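Side-chain contact in UPF0131 protein ykqA (PDB 2QIK), which is a putative gamma-glutamylcyclotransferase of Bacillus subtilis, probably acting on gamma-glutamyl amines: residues 200-205 and 230-235. Residues are numbered along the deposited sequence; the frame is centred on the assembly and turned at random.
Sequences YLYKRE and LTFLVL
F232 reaches out of the strand 224-234 to the last turn of helix 198-204 and is met there by E205, L201 and Y202. E205 lies over one face of the ring: its CG stands 3.7 Å from the centroid of the F232 ring, 17° off the normal, which makes a CH-pi contact. E205 CB follows on the same face, 3.8 Å from F232 CD2. The side chain then bends at chi2 (-71°) and folds its carboxylate back over the ring near the CB side, its plane only 19° from that of the phenyl group. E205 OE2 comes within 3.8 Å of F232 CD1, and the same oxygen is hydrogen-bonded to a bound citrate, probably from the crystallisation liquor.

The CZ end of the ring faces the last turn of the helix. L201 CB sits 4.0 Å from F232 CZ, approaching obliquely, while Y202 brings its CD1 to the phenyl rim, near the ring plane and 4.0 Å from F232 CZ. The planes of the Y202 and F232 rings are at right angles, with centroids 6.0 Å apart, but the pair is neither a stack nor a T-shaped one. Beyond this apolar contact the Y202 hydroxyl is hydrogen-bonded to E117. F232 CG is anti to its own carbonyl carbon, and the ring extends from the strand toward the helix end; Y130 of strand 128-132 also touches it.

E205 is the first residue past the helix. Its N is still bonded to L201 O at 2.9 Å, and its backbone also bonds to Y212 of strand 212-221, the antiparallel partner of 224-234. The C-terminal end of helix 198-204 and the residue after it thus pack against a buried phenylalanine of the antiparallel hairpin 212-221/224-234, within the second AIG2-like region of the chain and away from the predicted substrate-binding residues.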
# COMPACT_ATOMS: atom_id res chain seq x y z
N TYR A 200 -11.46 -11.15 6.83
CA TYR A 200 -11.14 -10.89 8.24
C TYR A 200 -10.21 -9.66 8.29
O TYR A 200 -10.40 -8.76 9.11
CB TYR A 200 -10.44 -12.12 8.85
CG TYR A 200 -9.74 -11.77 10.15
CD1 TYR A 200 -10.47 -11.61 11.31
CD2 TYR A 200 -8.41 -11.50 10.19
CE1 TYR A 200 -9.88 -11.18 12.46
CE2 TYR A 200 -7.80 -11.11 11.32
CZ TYR A 200 -8.53 -10.94 12.48
OH TYR A 200 -7.88 -10.55 13.65
N LEU A 201 -9.17 -9.64 7.46
CA LEU A 201 -8.24 -8.51 7.47
C LEU A 201 -8.92 -7.22 7.06
O LEU A 201 -8.65 -6.16 7.64
CB LEU A 201 -7.03 -8.79 6.66
CG LEU A 201 -6.10 -9.90 7.16
CD1 LEU A 201 -5.04 -10.23 6.15
CD2 LEU A 201 -5.46 -9.49 8.47
N TYR A 202 -9.78 -7.27 6.04
CA TYR A 202 -10.49 -6.08 5.62
C TYR A 202 -11.32 -5.49 6.73
O TYR A 202 -11.42 -4.27 6.90
CB TYR A 202 -11.35 -6.32 4.39
CG TYR A 202 -10.70 -6.18 3.05
CD1 TYR A 202 -9.46 -6.70 2.78
CD2 TYR A 202 -11.35 -5.49 2.02
CE1 TYR A 202 -8.89 -6.54 1.52
CE2 TYR A 202 -10.79 -5.36 0.77
CZ TYR A 202 -9.55 -5.86 0.51
OH TYR A 202 -8.93 -5.76 -0.71
N LYS A 203 -11.93 -6.35 7.54
CA LYS A 203 -12.71 -5.87 8.70
C LYS A 203 -11.81 -5.33 9.77
O LYS A 203 -12.06 -4.24 10.32
CB LYS A 203 -13.62 -7.02 9.19
CG LYS A 203 -14.43 -6.62 10.43
CD LYS A 203 -15.24 -7.76 11.05
CE LYS A 203 -15.83 -7.43 12.44
NZ LYS A 203 -16.12 -8.67 13.21
N ARG A 204 -10.78 -6.07 10.13
CA ARG A 204 -9.85 -5.60 11.17
C ARG A 204 -9.25 -4.25 10.85
O ARG A 204 -9.03 -3.43 11.71
CB ARG A 204 -8.75 -6.66 11.36
CG ARG A 204 -7.79 -6.32 12.43
CD ARG A 204 -6.87 -7.45 12.78
NE ARG A 204 -5.80 -7.06 13.69
CZ ARG A 204 -5.05 -7.90 14.37
NH1 ARG A 204 -5.32 -9.19 14.38
NH2 ARG A 204 -4.06 -7.45 15.07
N GLU A 205 -8.98 -4.03 9.58
CA GLU A 205 -8.34 -2.79 9.10
C GLU A 205 -9.32 -1.73 8.69
O GLU A 205 -8.93 -0.66 8.21
CB GLU A 205 -7.38 -3.11 7.92
CG GLU A 205 -6.37 -4.15 8.29
CD GLU A 205 -5.35 -3.74 9.21
OE1 GLU A 205 -5.30 -2.57 9.65
OE2 GLU A 205 -4.37 -4.57 9.29
N LEU A 230 0.35 -7.97 -0.13
CA LEU A 230 -0.68 -7.11 0.46
C LEU A 230 -0.23 -6.55 1.78
O LEU A 230 0.34 -7.25 2.63
CB LEU A 230 -1.89 -7.97 0.74
CG LEU A 230 -3.07 -7.33 1.52
CD1 LEU A 230 -3.68 -6.22 0.66
CD2 LEU A 230 -4.07 -8.31 1.86
N THR A 231 -0.49 -5.26 1.98
CA THR A 231 -0.40 -4.62 3.28
C THR A 231 -1.54 -3.62 3.41
O THR A 231 -2.37 -3.55 2.52
CB THR A 231 1.03 -4.05 3.45
OG1 THR A 231 1.23 -3.76 4.84
CG2 THR A 231 1.26 -2.80 2.69
N PHE A 232 -1.62 -2.92 4.54
CA PHE A 232 -2.65 -1.95 4.74
C PHE A 232 -2.01 -0.67 5.20
O PHE A 232 -1.06 -0.69 6.01
CB PHE A 232 -3.69 -2.43 5.78
CG PHE A 232 -4.48 -3.59 5.31
CD1 PHE A 232 -4.03 -4.87 5.52
CD2 PHE A 232 -5.65 -3.42 4.58
CE1 PHE A 232 -4.71 -5.95 5.04
CE2 PHE A 232 -6.36 -4.48 4.11
CZ PHE A 232 -5.88 -5.76 4.33
N LEU A 233 -2.48 0.46 4.63
CA LEU A 233 -1.87 1.82 4.94
C LEU A 233 -2.96 2.79 5.36
O LEU A 233 -4.09 2.69 4.88
CB LEU A 233 -1.11 2.36 3.71
CG LEU A 233 0.00 1.46 3.20
CD1 LEU A 233 0.52 1.99 1.87
CD2 LEU A 233 1.09 1.26 4.23
N VAL A 234 -2.61 3.67 6.30
CA VAL A 234 -3.56 4.63 6.80
C VAL A 234 -3.98 5.61 5.74
O VAL A 234 -3.18 6.13 4.97
CB VAL A 234 -2.94 5.38 8.00
CG1 VAL A 234 -3.79 6.54 8.47
CG2 VAL A 234 -2.73 4.45 9.15
N LEU A 235 -5.29 5.91 5.70
CA LEU A 235 -5.84 6.89 4.77
C LEU A 235 -5.77 8.31 5.22
O LEU A 235 -5.40 9.19 4.42
CB LEU A 235 -7.28 6.46 4.40
CG LEU A 235 -7.31 5.33 3.43
CD1 LEU A 235 -8.68 4.62 3.43
CD2 LEU A 235 -6.99 5.82 2.03